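Side-chain contacts in RV1873 (Mycobacterium tuberculosis, PDB 2JEK), which is of unknown function, a DUF1810 family member whose all-helical chain forms a right-handed superhelix: residues W37-F42 with S51-R56; L103-S108 with K128-G133; S107-F112 with Q120-L125; F112-D117 with G132-R137. All coordinates share one frame; numbering follows the deposited sequence.

Contact 1: W37-F42 with S51-R56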
loop_
_atom_site.group_PDB
_atom_site.type_symbol
_atom_site.label_atom_id
_atom_site.label_comp_id
_atom_site.label_asym_id
_atom_site.label_seq_id
_atom_site.Cartn_x
_atom_site.Cartn_y
_atom_site.Cartn_z
ATOM N N TRP A 37 1.744 10.635 -4.026
ATOM C CA TRP A 37 2.672 9.573 -3.659
ATOM C C TRP A 37 2.067 8.182 -3.487
ATOM O O TRP A 37 2.769 7.273 -3.060
ATOM C CB TRP A 37 3.454 9.954 -2.393
ATOM C CG TRP A 37 2.659 10.561 -1.244
ATOM C CD1 TRP A 37 2.718 11.858 -0.809
ATOM C CD2 TRP A 37 1.749 9.886 -0.355
ATOM N NE1 TRP A 37 1.903 12.034 0.281
ATOM C CE2 TRP A 37 1.288 10.845 0.577
ATOM C CE3 TRP A 37 1.272 8.567 -0.262
ATOM C CZ2 TRP A 37 0.384 10.523 1.599
ATOM C CZ3 TRP A 37 0.374 8.248 0.758
ATOM C CH2 TRP A 37 -0.061 9.229 1.672
ATOM N N MET A 38 0.796 7.998 -3.820
ATOM C CA MET A 38 0.161 6.722 -3.508
ATOM C C MET A 38 0.897 5.503 -4.073
ATOM O O MET A 38 1.066 4.496 -3.389
ATOM C CB MET A 38 -1.306 6.694 -3.951
ATOM C CG MET A 38 -2.126 5.642 -3.233
ATOM S SD MET A 38 -2.306 6.024 -1.484
ATOM C CE MET A 38 -3.342 4.652 -0.959
ATOM N N TRP A 39 1.317 5.590 -5.332
ATOM C CA TRP A 39 1.820 4.438 -6.075
ATOM C C TRP A 39 3.013 3.782 -5.413
ATOM O O TRP A 39 3.194 2.567 -5.522
ATOM C CB TRP A 39 2.186 4.795 -7.524
ATOM C CG TRP A 39 1.302 5.821 -8.161
ATOM C CD1 TRP A 39 0.203 5.598 -8.958
ATOM C CD2 TRP A 39 1.447 7.242 -8.064
ATOM N NE1 TRP A 39 -0.339 6.798 -9.346
ATOM C CE2 TRP A 39 0.401 7.820 -8.814
ATOM C CE3 TRP A 39 2.359 8.083 -7.415
ATOM C CZ2 TRP A 39 0.243 9.206 -8.931
ATOM C CZ3 TRP A 39 2.201 9.463 -7.528
ATOM C CH2 TRP A 39 1.149 10.007 -8.283
ATOM N N PHE A 40 3.829 4.582 -4.731
ATOM C CA PHE A 40 5.094 4.081 -4.201
ATOM C C PHE A 40 5.169 4.105 -2.667
ATOM O O PHE A 40 6.213 3.820 -2.095
ATOM C CB PHE A 40 6.293 4.780 -4.870
ATOM C CG PHE A 40 6.234 6.279 -4.845
ATOM C CD1 PHE A 40 6.545 6.988 -3.685
ATOM C CD2 PHE A 40 5.870 6.990 -5.990
ATOM C CE1 PHE A 40 6.502 8.374 -3.662
ATOM C CE2 PHE A 40 5.840 8.385 -5.981
ATOM C CZ PHE A 40 6.148 9.072 -4.807
ATOM N N VAL A 41 4.040 4.432 -2.024
ATOM C CA VAL A 41 3.890 4.356 -0.556
ATOM C C VAL A 41 2.993 3.162 -0.164
ATOM O O VAL A 41 3.304 2.444 0.791
ATOM C CB VAL A 41 3.326 5.685 0.021
ATOM C CG1 VAL A 41 2.952 5.553 1.511
ATOM C CG2 VAL A 41 4.343 6.802 -0.162
ATOM N N PHE A 42 1.889 2.968 -0.901
ATOM C CA PHE A 42 1.013 1.824 -0.694
ATOM C C PHE A 42 0.942 1.079 -2.019
ATOM O O PHE A 42 -0.031 1.208 -2.770
ATOM C CB PHE A 42 -0.383 2.290 -0.252
ATOM C CG PHE A 42 -0.441 2.772 1.169
ATOM C CD1 PHE A 42 -0.314 1.876 2.231
ATOM C CD2 PHE A 42 -0.643 4.116 1.445
ATOM C CE1 PHE A 42 -0.393 2.315 3.548
ATOM C CE2 PHE A 42 -0.730 4.559 2.775
ATOM C CZ PHE A 42 -0.603 3.664 3.818
ATOM N N SER A 51 -1.645 3.837 -16.007
ATOM C CA SER A 51 -0.768 4.993 -16.224
ATOM C C SER A 51 0.698 4.569 -16.091
ATOM O O SER A 51 0.995 3.637 -15.337
ATOM C CB SER A 51 -1.089 6.111 -15.235
ATOM O OG SER A 51 -0.683 5.743 -13.927
ATOM N N PRO A 52 1.614 5.213 -16.849
ATOM C CA PRO A 52 3.040 4.943 -16.642
ATOM C C PRO A 52 3.483 4.891 -15.167
ATOM O O PRO A 52 4.238 3.986 -14.821
ATOM C CB PRO A 52 3.723 6.076 -17.414
ATOM C CG PRO A 52 2.788 6.314 -18.563
ATOM C CD PRO A 52 1.399 6.160 -17.967
ATOM N N LEU A 53 3.010 5.807 -14.317
ATOM C CA LEU A 53 3.321 5.781 -12.874
ATOM C C LEU A 53 2.812 4.532 -12.180
ATOM O O LEU A 53 3.546 3.886 -11.426
ATOM C CB LEU A 53 2.738 7.000 -12.140
ATOM C CG LEU A 53 3.557 8.288 -12.117
ATOM C CD1 LEU A 53 2.795 9.362 -11.376
ATOM C CD2 LEU A 53 4.915 8.062 -11.481
ATOM N N ALA A 54 1.544 4.214 -12.395
ATOM C CA ALA A 54 0.963 3.016 -11.820
ATOM C C ALA A 54 1.709 1.761 -12.282
ATOM O O ALA A 54 1.948 0.846 -11.491
ATOM C CB ALA A 54 -0.505 2.922 -12.157
ATOM N N VAL A 55 2.103 1.718 -13.554
ATOM C CA VAL A 55 2.817 0.551 -14.074
ATOM C C VAL A 55 4.230 0.454 -13.483
ATOM O O VAL A 55 4.620 -0.593 -12.970
ATOM C CB VAL A 55 2.853 0.539 -15.624
ATOM C CG1 VAL A 55 3.655 -0.646 -16.142
ATOM C CG2 VAL A 55 1.421 0.474 -16.176
ATOM N N ARG A 56 4.970 1.554 -13.534
ATOM C CA ARG A 56 6.341 1.625 -13.005
ATOM C C ARG A 56 6.421 1.140 -11.562
ATOM O O ARG A 56 7.288 0.333 -11.207
ATOM C CB ARG A 56 6.808 3.080 -13.099
ATOM C CG ARG A 56 8.238 3.370 -12.750
ATOM C CD ARG A 56 8.561 4.808 -13.158
ATOM N NE ARG A 56 8.147 5.076 -14.539
ATOM C CZ ARG A 56 7.393 6.100 -14.934
ATOM N NH1 ARG A 56 6.966 7.019 -14.080
ATOM N NH2 ARG A 56 7.075 6.217 -16.210
#
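The indole of Trp39 has Leu53 on one face and Ala54 set obliquely beside its pyrrole part. Leu53 CD1 does most of the touching. It sits 3.6 Å from the centroid of the six-membered ring of Trp39, 16° off the ring normal, which makes a CH-pi contact over the face. The methyl is shifted toward the rim, and its nearest ring atom is Trp39 CZ2, 3.5 Å from Leu53 CD1. Leu53 CB lies further back, near Trp39 CE2 and NE1. At the other end of the indole, Trp39 CD1 is 3.9 Å from Ala54 CA and 4.2 Å from Ala54 CB. Trp39 CG lies anti to the carbonyl carbon, beside the backbone N (chi1 -35°), which sets the indole against helix 52-56. The contact joins the short helix 38-41 to the start of helix 52-56, two elements linked by a connection without helix or strand. Ser51 is the N-cap of the second helix. Its OG accepts from Ala54 N at 3.1 Å, so the turn carrying Leu53 and Ala54 is held from its own end. No hydrogen bond crosses between the two segments, and the packing is apolar. A glycerol, probably from the crystallisation liquor, lies near the Ala54 side chain. Trp39 NE1 has a weak hydrogen bond to glycerol. Tyr57 touches Trp39 as well.

Contact 2: L103-S108 with K128-G133. With SO4 (sulfate ion), chain B.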
loop_
_atom_site.group_PDB
_atom_site.type_symbol
_atom_site.label_atom_id
_atom_site.label_comp_id
_atom_site.label_asym_id
_atom_site.label_seq_id
_atom_site.Cartn_x
_atom_site.Cartn_y
_atom_site.Cartn_z
ATOM N N LEU A 103 -9.427 3.009 -3.234
ATOM C CA LEU A 103 -9.344 1.717 -3.900
ATOM C C LEU A 103 -7.897 1.252 -3.985
ATOM O O LEU A 103 -7.605 0.061 -3.807
ATOM C CB LEU A 103 -9.965 1.783 -5.295
ATOM C CG LEU A 103 -11.420 2.260 -5.371
ATOM C CD1 LEU A 103 -11.947 2.201 -6.805
ATOM C CD2 LEU A 103 -12.320 1.463 -4.429
ATOM N N LYS A 104 -6.986 2.188 -4.252
ATOM C CA LYS A 104 -5.567 1.862 -4.268
ATOM C C LYS A 104 -5.121 1.268 -2.929
ATOM O O LYS A 104 -4.385 0.275 -2.898
ATOM C CB LYS A 104 -4.735 3.098 -4.614
ATOM C CG LYS A 104 -4.810 3.498 -6.082
ATOM C CD LYS A 104 -3.787 4.589 -6.406
ATOM C CE LYS A 104 -3.820 4.997 -7.875
ATOM N NZ LYS A 104 -3.395 3.888 -8.765
ATOM N N LEU A 105 -5.588 1.852 -1.828
ATOM C CA LEU A 105 -5.218 1.360 -0.512
ATOM C C LEU A 105 -5.776 -0.031 -0.292
ATOM O O LEU A 105 -5.076 -0.927 0.190
ATOM C CB LEU A 105 -5.720 2.297 0.570
ATOM C CG LEU A 105 -5.353 1.895 2.003
ATOM C CD1 LEU A 105 -3.854 1.796 2.209
ATOM C CD2 LEU A 105 -5.935 2.888 2.978
ATOM N N CYS A 106 -7.036 -0.232 -0.653
ATOM C CA CYS A 106 -7.609 -1.567 -0.545
ATOM C C CYS A 106 -6.768 -2.594 -1.312
ATOM O O CYS A 106 -6.472 -3.680 -0.803
ATOM C CB CYS A 106 -9.051 -1.555 -1.042
ATOM S SG CYS A 106 -9.867 -3.128 -0.814
ATOM N N SER A 107 -6.389 -2.264 -2.544
ATOM C CA SER A 107 -5.575 -3.158 -3.356
ATOM C C SER A 107 -4.224 -3.442 -2.712
ATOM O O SER A 107 -3.743 -4.577 -2.736
ATOM C CB SER A 107 -5.357 -2.571 -4.749
ATOM O OG SER A 107 -6.613 -2.367 -5.393
ATOM N N SER A 108 -3.605 -2.402 -2.146
ATOM C CA SER A 108 -2.317 -2.559 -1.478
ATOM C C SER A 108 -2.440 -3.477 -0.258
ATOM O O SER A 108 -1.659 -4.415 -0.084
ATOM C CB SER A 108 -1.762 -1.191 -1.074
ATOM O OG SER A 108 -0.466 -1.318 -0.501
ATOM N N LYS A 128 -11.289 -2.526 9.566
ATOM C CA LYS A 128 -11.768 -1.263 10.121
ATOM C C LYS A 128 -12.453 -0.399 9.072
ATOM O O LYS A 128 -13.485 0.243 9.338
ATOM C CB LYS A 128 -10.611 -0.477 10.758
ATOM C CG LYS A 128 -11.043 0.879 11.311
ATOM C CD LYS A 128 -9.978 1.488 12.188
ATOM C CE LYS A 128 -10.337 2.914 12.591
ATOM N NZ LYS A 128 -9.361 3.481 13.557
ATOM N N TYR A 129 -11.874 -0.378 7.877
ATOM C CA TYR A 129 -12.248 0.617 6.876
ATOM C C TYR A 129 -12.984 0.092 5.647
ATOM O O TYR A 129 -13.595 0.891 4.920
ATOM C CB TYR A 129 -11.002 1.350 6.401
ATOM C CG TYR A 129 -10.411 2.266 7.419
ATOM C CD1 TYR A 129 -11.034 3.478 7.734
ATOM C CD2 TYR A 129 -9.197 1.956 8.036
ATOM C CE1 TYR A 129 -10.483 4.340 8.654
ATOM C CE2 TYR A 129 -8.628 2.818 8.967
ATOM C CZ TYR A 129 -9.278 4.013 9.275
ATOM O OH TYR A 129 -8.708 4.865 10.176
ATOM N N TYR A 130 -12.921 -1.218 5.407
ATOM C CA TYR A 130 -13.493 -1.814 4.191
ATOM C C TYR A 130 -14.433 -2.972 4.515
ATOM O O TYR A 130 -14.652 -3.845 3.682
ATOM C CB TYR A 130 -12.394 -2.299 3.233
ATOM C CG TYR A 130 -11.516 -1.179 2.706
ATOM C CD1 TYR A 130 -11.858 -0.492 1.543
ATOM C CD2 TYR A 130 -10.374 -0.786 3.396
ATOM C CE1 TYR A 130 -11.056 0.560 1.071
ATOM C CE2 TYR A 130 -9.573 0.255 2.948
ATOM C CZ TYR A 130 -9.911 0.921 1.779
ATOM O OH TYR A 130 -9.086 1.941 1.372
ATOM N N GLY A 131 -14.936 -2.993 5.747
ATOM C CA GLY A 131 -15.863 -4.055 6.184
ATOM C C GLY A 131 -15.295 -5.465 6.090
ATOM O O GLY A 131 -16.037 -6.432 5.919
ATOM N N GLY A 132 -13.968 -5.586 6.195
ATOM C CA GLY A 132 -13.295 -6.871 6.083
ATOM C C GLY A 132 -13.142 -7.375 4.661
ATOM O O GLY A 132 -12.677 -8.504 4.444
ATOM N N GLY A 133 -13.551 -6.541 3.708
ATOM C CA GLY A 133 -13.530 -6.888 2.296
ATOM C C GLY A 133 -12.141 -6.746 1.712
ATOM O O GLY A 133 -11.247 -6.163 2.337
HETATM S S SO4 B . -9.491 1.683 16.662
HETATM O O1 SO4 B . -9.865 1.752 18.073
HETATM O O2 SO4 B . -10.570 2.210 15.832
HETATM O O3 SO4 B . -9.175 0.308 16.290
HETATM O O4 SO4 B . -8.313 2.534 16.472
#
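Tyr130 meets Cys106 and Leu105 of helix 101-115 just where helix 120-129 ends. Two residues earlier, Lys128 points elsewhere. Its chain is extended, and NZ donates to O2 of a sulfate ion at 2.9 Å, with a weaker bond to O4. The sulfate, probably from the crystallisation liquor, is also bound by Gln89 NE2, and Lys128 NZ has further partners in the carbonyls of Asn86 and Val88. Past Tyr129, which packs on helix 93-96, Tyr130 is the first residue to leave helical geometry, and its ring turns back onto helix 101-115. Cys106 CB lies over one ring face, 3.6 Å from Tyr130 CE1 and offset toward the rim. With chi1 at -175°, away from the backbone N, Cys106 SG is carried over the ring beside CB. It is 4.4 Å from the Tyr130 centroid and 22° off the normal, a sulfur-aromatic contact. Leu105 CD2 lies at the edge of the Tyr130 ring, near its plane, while Leu105 CB is 3.5 Å from Tyr130 OH. Tyr130 to Gly133 form a type I' beta turn, closed by Gly133 N to Tyr130 O at 2.9 Å. Gly131 and Gly132 take the positive phi values. The chemistry is thus mixed: the ring is held by dispersion and sulfur contacts, while its hydroxyl bonds to Asp102 O, which fixes its far end on helix 101-115.

Contact 3: S107-F112 with Q120-L125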
loop_
_atom_site.group_PDB
_atom_site.type_symbol
_atom_site.label_atom_id
_atom_site.label_comp_id
_atom_site.label_asym_id
_atom_site.label_seq_id
_atom_site.Cartn_x
_atom_site.Cartn_y
_atom_site.Cartn_z
ATOM N N SER A 107 -6.389 -2.264 -2.544
ATOM C CA SER A 107 -5.575 -3.158 -3.356
ATOM C C SER A 107 -4.224 -3.442 -2.712
ATOM O O SER A 107 -3.743 -4.577 -2.736
ATOM C CB SER A 107 -5.357 -2.571 -4.749
ATOM O OG SER A 107 -6.613 -2.367 -5.393
ATOM N N SER A 108 -3.605 -2.402 -2.146
ATOM C CA SER A 108 -2.317 -2.559 -1.478
ATOM C C SER A 108 -2.440 -3.477 -0.258
ATOM O O SER A 108 -1.659 -4.415 -0.084
ATOM C CB SER A 108 -1.762 -1.191 -1.074
ATOM O OG SER A 108 -0.466 -1.318 -0.501
ATOM N N MET A 109 -3.418 -3.223 0.594
ATOM C CA MET A 109 -3.595 -4.052 1.791
ATOM C C MET A 109 -3.926 -5.502 1.427
ATOM O O MET A 109 -3.453 -6.433 2.077
ATOM C CB MET A 109 -4.679 -3.466 2.704
ATOM C CG MET A 109 -4.366 -2.068 3.267
ATOM S SD MET A 109 -2.871 -2.026 4.291
ATOM C CE MET A 109 -1.595 -1.558 3.112
ATOM N N THR A 110 -4.724 -5.686 0.382
ATOM C CA THR A 110 -5.114 -7.028 -0.069
ATOM C C THR A 110 -3.865 -7.793 -0.504
ATOM O O THR A 110 -3.661 -8.942 -0.107
ATOM C CB THR A 110 -6.132 -6.950 -1.217
ATOM O OG1 THR A 110 -7.317 -6.307 -0.734
ATOM C CG2 THR A 110 -6.493 -8.338 -1.736
ATOM N N LEU A 111 -3.024 -7.143 -1.303
ATOM C CA LEU A 111 -1.777 -7.750 -1.764
ATOM C C LEU A 111 -0.865 -8.138 -0.602
ATOM O O LEU A 111 -0.423 -9.291 -0.505
ATOM C CB LEU A 111 -1.047 -6.775 -2.690
ATOM C CG LEU A 111 0.389 -7.151 -3.085
ATOM C CD1 LEU A 111 0.435 -8.478 -3.827
ATOM C CD2 LEU A 111 1.023 -6.041 -3.916
ATOM N N PHE A 112 -0.576 -7.189 0.282
ATOM C CA PHE A 112 0.396 -7.457 1.337
ATOM C C PHE A 112 -0.156 -8.410 2.394
ATOM O O PHE A 112 0.591 -9.207 2.960
ATOM C CB PHE A 112 0.980 -6.153 1.882
ATOM C CG PHE A 112 1.930 -5.514 0.920
ATOM C CD1 PHE A 112 3.227 -6.016 0.794
ATOM C CD2 PHE A 112 1.536 -4.456 0.098
ATOM C CE1 PHE A 112 4.125 -5.466 -0.119
ATOM C CE2 PHE A 112 2.427 -3.909 -0.824
ATOM C CZ PHE A 112 3.724 -4.404 -0.932
ATOM N N GLN A 120 -1.244 -8.748 10.425
ATOM C CA GLN A 120 -2.274 -8.250 11.304
ATOM C C GLN A 120 -2.646 -6.794 11.031
ATOM O O GLN A 120 -3.812 -6.439 11.091
ATOM C CB GLN A 120 -1.883 -8.471 12.771
ATOM C CG GLN A 120 -0.516 -7.901 13.191
ATOM C CD GLN A 120 0.662 -8.882 13.049
ATOM O OE1 GLN A 120 1.733 -8.655 13.622
ATOM N NE2 GLN A 120 0.468 -9.967 12.298
ATOM N N ASP A 121 -1.664 -5.956 10.710
ATOM C CA ASP A 121 -1.979 -4.552 10.464
ATOM C C ASP A 121 -2.713 -4.338 9.134
ATOM O O ASP A 121 -3.623 -3.511 9.069
ATOM C CB ASP A 121 -0.758 -3.637 10.596
ATOM C CG ASP A 121 0.433 -4.106 9.800
ATOM O OD1 ASP A 121 0.441 -5.234 9.261
ATOM O OD2 ASP A 121 1.409 -3.322 9.736
ATOM N N PHE A 122 -2.337 -5.090 8.104
ATOM C CA PHE A 122 -2.990 -4.981 6.798
ATOM C C PHE A 122 -4.435 -5.439 6.908
ATOM O O PHE A 122 -5.343 -4.767 6.426
ATOM C CB PHE A 122 -2.246 -5.802 5.733
ATOM C CG PHE A 122 -0.747 -5.552 5.687
ATOM C CD1 PHE A 122 -0.242 -4.252 5.638
ATOM C CD2 PHE A 122 0.152 -6.617 5.688
ATOM C CE1 PHE A 122 1.134 -4.001 5.601
ATOM C CE2 PHE A 122 1.536 -6.379 5.648
ATOM C CZ PHE A 122 2.018 -5.064 5.605
ATOM N N VAL A 123 -4.642 -6.574 7.565
ATOM C CA VAL A 123 -5.980 -7.129 7.726
ATOM C C VAL A 123 -6.815 -6.245 8.647
ATOM O O VAL A 123 -8.003 -6.037 8.392
ATOM C CB VAL A 123 -5.938 -8.593 8.218
ATOM C CG1 VAL A 123 -7.345 -9.151 8.278
ATOM C CG2 VAL A 123 -5.119 -9.433 7.263
ATOM N N ALA A 124 -6.198 -5.696 9.689
ATOM C CA ALA A 124 -6.887 -4.765 10.587
ATOM C C ALA A 124 -7.405 -3.545 9.829
ATOM O O ALA A 124 -8.513 -3.062 10.098
ATOM C CB ALA A 124 -5.983 -4.331 11.731
ATOM N N LEU A 125 -6.614 -3.048 8.877
ATOM C CA LEU A 125 -7.035 -1.876 8.101
ATOM C C LEU A 125 -8.260 -2.252 7.256
ATOM O O LEU A 125 -9.256 -1.514 7.221
ATOM C CB LEU A 125 -5.883 -1.326 7.246
ATOM C CG LEU A 125 -6.044 0.122 6.757
ATOM C CD1 LEU A 125 -4.676 0.721 6.485
ATOM C CD2 LEU A 125 -6.917 0.207 5.498
#
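A helical hairpin is closed here, with helix 101-115 and helix 120-129 packed on each other on either side of their short connection. The axes of segments 107-112 and 120-125 approach to 8.8 Å, and their directions differ by 141°. Phe122 fills the interface. One face of its ring has Phe112 CB above the centre, 3.9 Å from the Phe122 centroid, in a CH-pi contact. The opposite face carries Asp121 OD1 of its own helix, 3.6 Å above the plane of the Phe122 ring. At the ring edge is Met109, whose SD is 3.7 Å from Phe122 CD1, a Met-aromatic contact. The Met109 chain is bent at chi2 (-61°) and again at chi3, which places the sulfur between Phe122 and Leu125. Met109 SD also reaches Leu125 CD1 at 4.0 Å, and the two side chains cross at about a right angle. Thr82 touches both Met109 and Phe122, and His79 stacks with Phe122, so helix 74-87 packs against this pair. All four touching residues are buried, and no hydrogen bond crosses. The arrangement is that of a helical hairpin, two roughly antiparallel helices joined by a short connection and packed through apolar side chains.

Contact 4: F112-D117 with G132-R137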
loop_
_atom_site.group_PDB
_atom_site.type_symbol
_atom_site.label_atom_id
_atom_site.label_comp_id
_atom_site.label_asym_id
_atom_site.label_seq_id
_atom_site.Cartn_x
_atom_site.Cartn_y
_atom_site.Cartn_z
ATOM N N PHE A 112 -0.576 -7.189 0.282
ATOM C CA PHE A 112 0.396 -7.457 1.337
ATOM C C PHE A 112 -0.156 -8.410 2.394
ATOM O O PHE A 112 0.591 -9.207 2.960
ATOM C CB PHE A 112 0.980 -6.153 1.882
ATOM C CG PHE A 112 1.930 -5.514 0.920
ATOM C CD1 PHE A 112 3.227 -6.016 0.794
ATOM C CD2 PHE A 112 1.536 -4.456 0.098
ATOM C CE1 PHE A 112 4.125 -5.466 -0.119
ATOM C CE2 PHE A 112 2.427 -3.909 -0.824
ATOM C CZ PHE A 112 3.724 -4.404 -0.932
ATOM N N ALA A 113 -1.468 -8.401 2.597
ATOM C CA ALA A 113 -2.087 -9.402 3.463
ATOM C C ALA A 113 -1.923 -10.825 2.930
ATOM O O ALA A 113 -1.851 -11.774 3.720
ATOM C CB ALA A 113 -3.554 -9.079 3.696
ATOM N N ARG A 114 -1.872 -10.980 1.608
ATOM C CA ARG A 114 -1.697 -12.293 0.991
ATOM C C ARG A 114 -0.227 -12.678 0.909
ATOM O O ARG A 114 0.111 -13.855 0.744
ATOM C CB ARG A 114 -2.334 -12.333 -0.400
ATOM C CG ARG A 114 -3.853 -12.158 -0.437
ATOM C CD ARG A 114 -4.631 -13.406 -0.052
ATOM N NE ARG A 114 -6.077 -13.177 -0.140
ATOM C CZ ARG A 114 -6.989 -14.138 -0.285
ATOM N NH1 ARG A 114 -6.621 -15.413 -0.375
ATOM N NH2 ARG A 114 -8.275 -13.822 -0.349
ATOM N N ALA A 115 0.650 -11.689 1.043
ATOM C CA ALA A 115 2.087 -11.911 0.904
ATOM C C ALA A 115 2.719 -12.556 2.136
ATOM O O ALA A 115 3.740 -13.244 2.035
ATOM C CB ALA A 115 2.792 -10.596 0.562
ATOM N N THR A 116 2.125 -12.318 3.302
ATOM C CA THR A 116 2.650 -12.853 4.551
ATOM C C THR A 116 1.515 -13.178 5.515
ATOM O O THR A 116 0.480 -12.513 5.497
ATOM C CB THR A 116 3.642 -11.863 5.217
ATOM O OG1 THR A 116 4.154 -12.450 6.415
ATOM C CG2 THR A 116 2.948 -10.535 5.557
ATOM N N ASP A 117 1.708 -14.193 6.357
ATOM C CA ASP A 117 0.751 -14.481 7.425
ATOM C C ASP A 117 0.897 -13.525 8.607
ATOM O O ASP A 117 -0.016 -13.414 9.427
ATOM C CB ASP A 117 0.845 -15.945 7.869
ATOM C CG ASP A 117 0.330 -16.908 6.813
ATOM O OD1 ASP A 117 -0.348 -16.466 5.855
ATOM O OD2 ASP A 117 0.606 -18.118 6.935
ATOM N N GLY A 132 -13.968 -5.586 6.195
ATOM C CA GLY A 132 -13.295 -6.871 6.083
ATOM C C GLY A 132 -13.142 -7.375 4.661
ATOM O O GLY A 132 -12.677 -8.504 4.444
ATOM N N GLY A 133 -13.551 -6.541 3.708
ATOM C CA GLY A 133 -13.530 -6.888 2.296
ATOM C C GLY A 133 -12.141 -6.746 1.712
ATOM O O GLY A 133 -11.247 -6.163 2.337
ATOM N N GLU A 134 -11.978 -7.277 0.504
ATOM C CA GLU A 134 -10.696 -7.307 -0.189
ATOM C C GLU A 134 -10.866 -6.808 -1.610
ATOM O O GLU A 134 -11.973 -6.795 -2.146
ATOM C CB GLU A 134 -10.169 -8.735 -0.250
ATOM C CG GLU A 134 -9.537 -9.249 1.031
ATOM C CD GLU A 134 -8.940 -10.629 0.853
ATOM O OE1 GLU A 134 -9.713 -11.604 0.750
ATOM O OE2 GLU A 134 -7.695 -10.742 0.807
ATOM N N ASP A 135 -9.759 -6.420 -2.232
ATOM C CA ASP A 135 -9.799 -5.994 -3.611
ATOM C C ASP A 135 -9.970 -7.207 -4.506
ATOM O O ASP A 135 -9.087 -8.053 -4.601
ATOM C CB ASP A 135 -8.520 -5.248 -3.969
ATOM C CG ASP A 135 -8.579 -4.635 -5.330
ATOM O OD1 ASP A 135 -9.441 -3.753 -5.539
ATOM O OD2 ASP A 135 -7.774 -5.020 -6.198
ATOM N N ARG A 136 -11.126 -7.259 -5.156
ATOM C CA ARG A 136 -11.521 -8.363 -6.014
ATOM C C ARG A 136 -10.487 -8.692 -7.093
ATOM O O ARG A 136 -10.120 -9.847 -7.284
ATOM C CB ARG A 136 -12.856 -8.006 -6.666
ATOM C CG ARG A 136 -13.385 -9.063 -7.611
ATOM C CD ARG A 136 -14.758 -8.684 -8.158
ATOM N NE ARG A 136 -15.704 -8.300 -7.107
ATOM C CZ ARG A 136 -16.208 -9.119 -6.182
ATOM N NH1 ARG A 136 -15.865 -10.404 -6.135
ATOM N NH2 ARG A 136 -17.059 -8.640 -5.287
ATOM N N ARG A 137 -10.021 -7.655 -7.773
ATOM C CA ARG A 137 -9.095 -7.825 -8.885
ATOM C C ARG A 137 -7.732 -8.334 -8.402
ATOM O O ARG A 137 -7.098 -9.140 -9.077
ATOM C CB ARG A 137 -8.962 -6.517 -9.667
ATOM C CG ARG A 137 -10.254 -6.114 -10.410
ATOM C CD ARG A 137 -10.174 -4.688 -10.925
ATOM N NE ARG A 137 -9.355 -4.584 -12.131
ATOM C CZ ARG A 137 -8.561 -3.554 -12.423
ATOM N NH1 ARG A 137 -8.449 -2.523 -11.588
ATOM N NH2 ARG A 137 -7.858 -3.568 -13.546
#
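Arg114 and Glu134 are brought together by a bend on one side and reach on the other. Arg114 CG lies anti to its carbonyl carbon, and the chain then bends at chi2 (-78°), which turns the guanidinium toward segment 132-137. Glu134 is extended beyond CG (chi2 -175°) and carries its carboxylate across to meet it. The result is a bidentate, side-on salt bridge on the protein surface. It ties the last full turn of helix 101-115 to the loop leading into helix 136-143. The guanidinium and carboxylate planes are nearly coplanar, and the chains cross at about a right angle. Each nitrogen takes its own oxygen, which restricts the rotation of both groups. Aliphatic contacts back this up, as Val139 touches both side chains and Leu142 touches Arg114. The next residue, Asp135, is the N-cap of helix 136-143. Its backbone N is bound by Thr110 OG1 of helix 101-115, so the loop is fastened at consecutive residues. Asp135 OD2 pairs with Thr138 OG1. In the salt bridge, Arg114 NE donates to the syn lone pair of Glu134 OE2 at 3.1 Å. Arg114 NH2 donates to Glu134 OE1 at 2.9 Å, and both oxygens lie somewhat out of the guanidinium plane, OE1 by 20°.

Helix 101-115 runs through contacts 2, 3 and 4, which take successive parts of it. Contacts 2 and 3 are buried: contact 3 joins it to helix 120-129 and contact 2 to the turn that follows that helix. They touch through Leu125, which packs on both Leu105 and Tyr130. Both use sulfur and aromatic groups, with no hydrogen bond across. Contact 4 lies on the surface and is charged instead. It fastens the next part of the chain, and Asp135 probably links it to contacts 2 and 3 through hydrogen bonds to Ser107 and Thr110. Contact 1 stands apart, its centre about 17 Å from those of contacts 2 and 3, partly buried and apolar. Phe42 and Met38 connect it to helix 101-115.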